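Long-range contact in FERM, ARHGEF and pleckstrin domain-containing protein 2 (Mus musculus, PDB 4GYV), which acts as a guanine nucleotide exchange factor that activates RAC1, here represented by its catalytic DH domain, and helps remodel the actin cytoskeleton: residues F65-W76 and H88-M99. Sequence-based numbering, arbitrary orientation.
Sequences FLHEVEQRLALW and HQRIGDILLRNM
Gln89 lies over one face of the Trp76 indole, its CA 3.7 Å from the centroid of the five-membered ring and 10° off the normal, a CH-pi contact; on the same face, Arg90 N lies over the six-membered ring, near CZ3. Leu75 CD1 sits over a face of the His88 imidazole. The Arg72 guanidinium carries Ile94 CD1 on one face, while its edge meets Asp93 end-on, with planes 27° apart: NH1 donates to Asp93 OD1 at 2.9 Å and NH2 to Asp93 OD2 at 2.8 Å. Bent at chi2 and chi3, Arg72 folds back and NH1 also reaches Arg90 O, at 2.9 Å. Leu95 CD2 abuts the edge of the Phe65 ring, 3.8 Å from CZ, and Met99 CE lies over a face. Helices 65-76 and 92-99 run antiparallel (176°) in the all-helical DH bundle, and Ile94 is a knob among Phe65, Glu68, Val69 and Arg72. Glu68 OE1 forms a salt bridge with Arg97 NH1, at the guanidinium edge, and accepts from Asn98 ND2 at 3.2 Å, above the carboxylate plane. Asp93 also covers the Arg90 guanidinium, by charge alone; Asp180 of helix 178-194 is Arg90's other acid. Two arginines thus probably favour ionised Asp93, flanking an apolar seam.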
# COMPACT_ATOMS: atom_id res chain seq x y z
N PHE A 65 13.88 10.10 7.30
CA PHE A 65 14.46 8.92 7.90
C PHE A 65 14.10 7.67 7.11
O PHE A 65 14.95 6.83 6.81
CB PHE A 65 13.95 8.79 9.33
CG PHE A 65 14.54 7.64 10.06
CD1 PHE A 65 15.90 7.42 10.03
CD2 PHE A 65 13.74 6.77 10.79
CE1 PHE A 65 16.46 6.35 10.72
CE2 PHE A 65 14.29 5.71 11.47
CZ PHE A 65 15.65 5.50 11.44
N LEU A 66 12.82 7.53 6.78
CA LEU A 66 12.37 6.36 6.07
C LEU A 66 13.07 6.29 4.74
O LEU A 66 13.48 5.23 4.28
CB LEU A 66 10.86 6.40 5.86
CG LEU A 66 10.29 5.31 4.94
CD1 LEU A 66 10.59 3.95 5.49
CD2 LEU A 66 8.78 5.48 4.74
N HIS A 67 13.24 7.44 4.12
CA HIS A 67 13.84 7.48 2.80
C HIS A 67 15.25 6.92 2.82
O HIS A 67 15.66 6.19 1.92
CB HIS A 67 13.85 8.90 2.29
CG HIS A 67 14.36 9.01 0.89
ND1 HIS A 67 15.66 9.38 0.60
CD2 HIS A 67 13.76 8.78 -0.30
CE1 HIS A 67 15.83 9.39 -0.70
NE2 HIS A 67 14.69 9.03 -1.27
N GLU A 68 15.99 7.27 3.87
CA GLU A 68 17.36 6.86 4.01
C GLU A 68 17.44 5.38 4.38
O GLU A 68 18.26 4.63 3.83
CB GLU A 68 18.05 7.74 5.04
CG GLU A 68 18.36 9.14 4.54
CD GLU A 68 19.05 10.01 5.59
OE1 GLU A 68 19.80 9.47 6.42
OE2 GLU A 68 18.83 11.24 5.59
N VAL A 69 16.56 4.95 5.28
CA VAL A 69 16.55 3.55 5.69
C VAL A 69 16.18 2.64 4.52
O VAL A 69 16.74 1.56 4.38
CB VAL A 69 15.62 3.32 6.89
CG1 VAL A 69 15.53 1.87 7.21
CG2 VAL A 69 16.14 4.05 8.11
N GLU A 70 15.27 3.09 3.68
CA GLU A 70 14.81 2.29 2.55
C GLU A 70 15.89 2.07 1.49
O GLU A 70 16.00 0.97 0.92
CB GLU A 70 13.59 2.94 1.90
CG GLU A 70 12.30 2.21 2.20
CD GLU A 70 11.07 3.02 1.84
OE1 GLU A 70 11.22 4.10 1.20
OE2 GLU A 70 9.96 2.58 2.22
N GLN A 71 16.66 3.12 1.21
CA GLN A 71 17.73 3.06 0.23
C GLN A 71 18.68 1.99 0.70
O GLN A 71 19.09 1.11 -0.06
CB GLN A 71 18.52 4.35 0.24
CG GLN A 71 18.24 5.36 -0.85
CD GLN A 71 19.36 6.40 -0.91
OE1 GLN A 71 19.29 7.45 -0.27
NE2 GLN A 71 20.42 6.08 -1.66
N ARG A 72 19.02 2.08 1.98
CA ARG A 72 20.10 1.30 2.54
C ARG A 72 19.71 -0.16 2.58
O ARG A 72 20.48 -1.01 2.18
CB ARG A 72 20.46 1.81 3.93
CG ARG A 72 21.46 0.97 4.66
CD ARG A 72 22.78 0.92 3.93
NE ARG A 72 23.36 2.25 3.78
CZ ARG A 72 24.09 2.88 4.71
NH1 ARG A 72 24.35 2.31 5.88
NH2 ARG A 72 24.55 4.09 4.47
N LEU A 73 18.49 -0.44 3.03
CA LEU A 73 18.04 -1.82 3.12
C LEU A 73 18.01 -2.48 1.78
O LEU A 73 18.24 -3.68 1.66
CB LEU A 73 16.67 -1.90 3.78
CG LEU A 73 16.67 -2.21 5.28
CD1 LEU A 73 17.20 -3.61 5.47
CD2 LEU A 73 17.50 -1.20 6.10
N ALA A 74 17.73 -1.73 0.73
CA ALA A 74 17.68 -2.35 -0.58
C ALA A 74 19.10 -2.64 -1.08
O ALA A 74 19.34 -3.60 -1.80
CB ALA A 74 16.92 -1.48 -1.55
N LEU A 75 20.05 -1.81 -0.67
CA LEU A 75 21.44 -2.03 -1.00
C LEU A 75 21.97 -3.25 -0.25
O LEU A 75 22.79 -4.02 -0.76
CB LEU A 75 22.27 -0.80 -0.67
CG LEU A 75 22.18 0.34 -1.68
CD1 LEU A 75 23.10 1.43 -1.27
CD2 LEU A 75 22.55 -0.16 -3.02
N TRP A 76 21.50 -3.39 0.98
CA TRP A 76 21.87 -4.47 1.87
C TRP A 76 21.32 -5.79 1.31
O TRP A 76 22.04 -6.77 1.20
CB TRP A 76 21.31 -4.18 3.26
CG TRP A 76 21.85 -5.02 4.36
CD1 TRP A 76 22.30 -6.30 4.26
CD2 TRP A 76 21.97 -4.65 5.74
NE1 TRP A 76 22.69 -6.76 5.50
CE2 TRP A 76 22.50 -5.77 6.42
CE3 TRP A 76 21.67 -3.49 6.46
CZ2 TRP A 76 22.76 -5.75 7.79
CZ3 TRP A 76 21.94 -3.47 7.82
CH2 TRP A 76 22.47 -4.60 8.47
N HIS A 88 27.28 -1.20 2.56
CA HIS A 88 25.88 -1.51 2.30
C HIS A 88 25.27 -2.36 3.39
O HIS A 88 24.07 -2.39 3.54
CB HIS A 88 25.72 -2.26 0.97
CG HIS A 88 25.96 -1.42 -0.24
ND1 HIS A 88 25.87 -1.92 -1.51
CD2 HIS A 88 26.30 -0.12 -0.37
CE1 HIS A 88 26.14 -0.96 -2.38
NE2 HIS A 88 26.40 0.14 -1.71
N GLN A 89 26.09 -3.08 4.15
CA GLN A 89 25.51 -4.02 5.11
C GLN A 89 25.58 -3.54 6.54
O GLN A 89 26.02 -4.25 7.45
CB GLN A 89 26.07 -5.41 4.89
CG GLN A 89 25.54 -5.91 3.57
CD GLN A 89 26.16 -7.18 3.07
OE1 GLN A 89 26.87 -7.87 3.80
NE2 GLN A 89 25.89 -7.50 1.80
N ARG A 90 25.08 -2.33 6.73
CA ARG A 90 25.05 -1.71 8.04
C ARG A 90 24.02 -0.61 8.03
O ARG A 90 23.50 -0.27 6.97
CB ARG A 90 26.41 -1.14 8.38
CG ARG A 90 26.92 -0.22 7.35
CD ARG A 90 28.00 0.61 7.93
NE ARG A 90 28.27 1.79 7.11
CZ ARG A 90 28.77 2.92 7.61
NH1 ARG A 90 28.99 3.96 6.80
NH2 ARG A 90 29.04 2.98 8.93
N ILE A 91 23.73 -0.05 9.20
CA ILE A 91 22.60 0.85 9.36
C ILE A 91 22.95 1.98 10.33
O ILE A 91 22.27 3.02 10.36
CB ILE A 91 21.38 0.07 9.89
CG1 ILE A 91 20.11 0.89 9.78
CG2 ILE A 91 21.60 -0.33 11.34
CD1 ILE A 91 19.76 1.23 8.40
N GLY A 92 24.01 1.79 11.10
CA GLY A 92 24.34 2.65 12.22
C GLY A 92 24.67 4.09 11.87
O GLY A 92 24.38 5.00 12.64
N ASP A 93 25.29 4.30 10.72
CA ASP A 93 25.62 5.64 10.27
C ASP A 93 24.35 6.46 10.06
O ASP A 93 24.30 7.64 10.41
CB ASP A 93 26.42 5.61 8.97
CG ASP A 93 25.85 4.64 7.94
OD1 ASP A 93 25.17 3.66 8.34
OD2 ASP A 93 26.09 4.85 6.74
N ILE A 94 23.33 5.80 9.50
CA ILE A 94 22.06 6.42 9.22
C ILE A 94 21.31 6.71 10.53
O ILE A 94 20.86 7.83 10.75
CB ILE A 94 21.24 5.54 8.26
CG1 ILE A 94 21.96 5.46 6.93
CG2 ILE A 94 19.82 6.07 8.06
CD1 ILE A 94 21.25 4.66 5.93
N LEU A 95 21.23 5.71 11.39
CA LEU A 95 20.63 5.89 12.71
C LEU A 95 21.26 7.05 13.46
O LEU A 95 20.57 7.84 14.11
CB LEU A 95 20.79 4.61 13.53
CG LEU A 95 20.13 3.38 12.93
CD1 LEU A 95 20.36 2.19 13.81
CD2 LEU A 95 18.65 3.62 12.74
N LEU A 96 22.57 7.14 13.39
CA LEU A 96 23.26 8.14 14.16
C LEU A 96 22.95 9.51 13.61
O LEU A 96 22.73 10.44 14.36
CB LEU A 96 24.75 7.90 14.10
CG LEU A 96 25.62 9.03 14.61
CD1 LEU A 96 25.39 9.20 16.07
CD2 LEU A 96 27.06 8.71 14.31
N ARG A 97 22.95 9.63 12.29
CA ARG A 97 22.62 10.91 11.68
C ARG A 97 21.21 11.33 12.10
O ARG A 97 20.99 12.41 12.62
CB ARG A 97 22.78 10.83 10.15
CG ARG A 97 22.39 12.10 9.39
CD ARG A 97 22.83 12.10 7.92
NE ARG A 97 22.21 11.03 7.14
CZ ARG A 97 22.86 9.99 6.60
NH1 ARG A 97 22.20 9.07 5.91
NH2 ARG A 97 24.18 9.88 6.75
N ASN A 98 20.24 10.44 11.92
CA ASN A 98 18.87 10.75 12.29
C ASN A 98 18.59 10.91 13.79
O ASN A 98 17.81 11.76 14.18
CB ASN A 98 17.89 9.76 11.64
CG ASN A 98 17.90 9.86 10.15
OD1 ASN A 98 17.06 10.53 9.56
ND2 ASN A 98 18.90 9.24 9.52
N MSE A 99 19.23 10.11 14.65
CA MSE A 99 19.02 10.32 16.08
C MSE A 99 19.54 11.70 16.50
O MSE A 99 18.91 12.38 17.29
CB MSE A 99 19.62 9.21 16.93
CG MSE A 99 18.96 7.85 16.75
SE MSE A 99 16.98 7.76 16.69
CE MSE A 99 16.72 7.65 14.80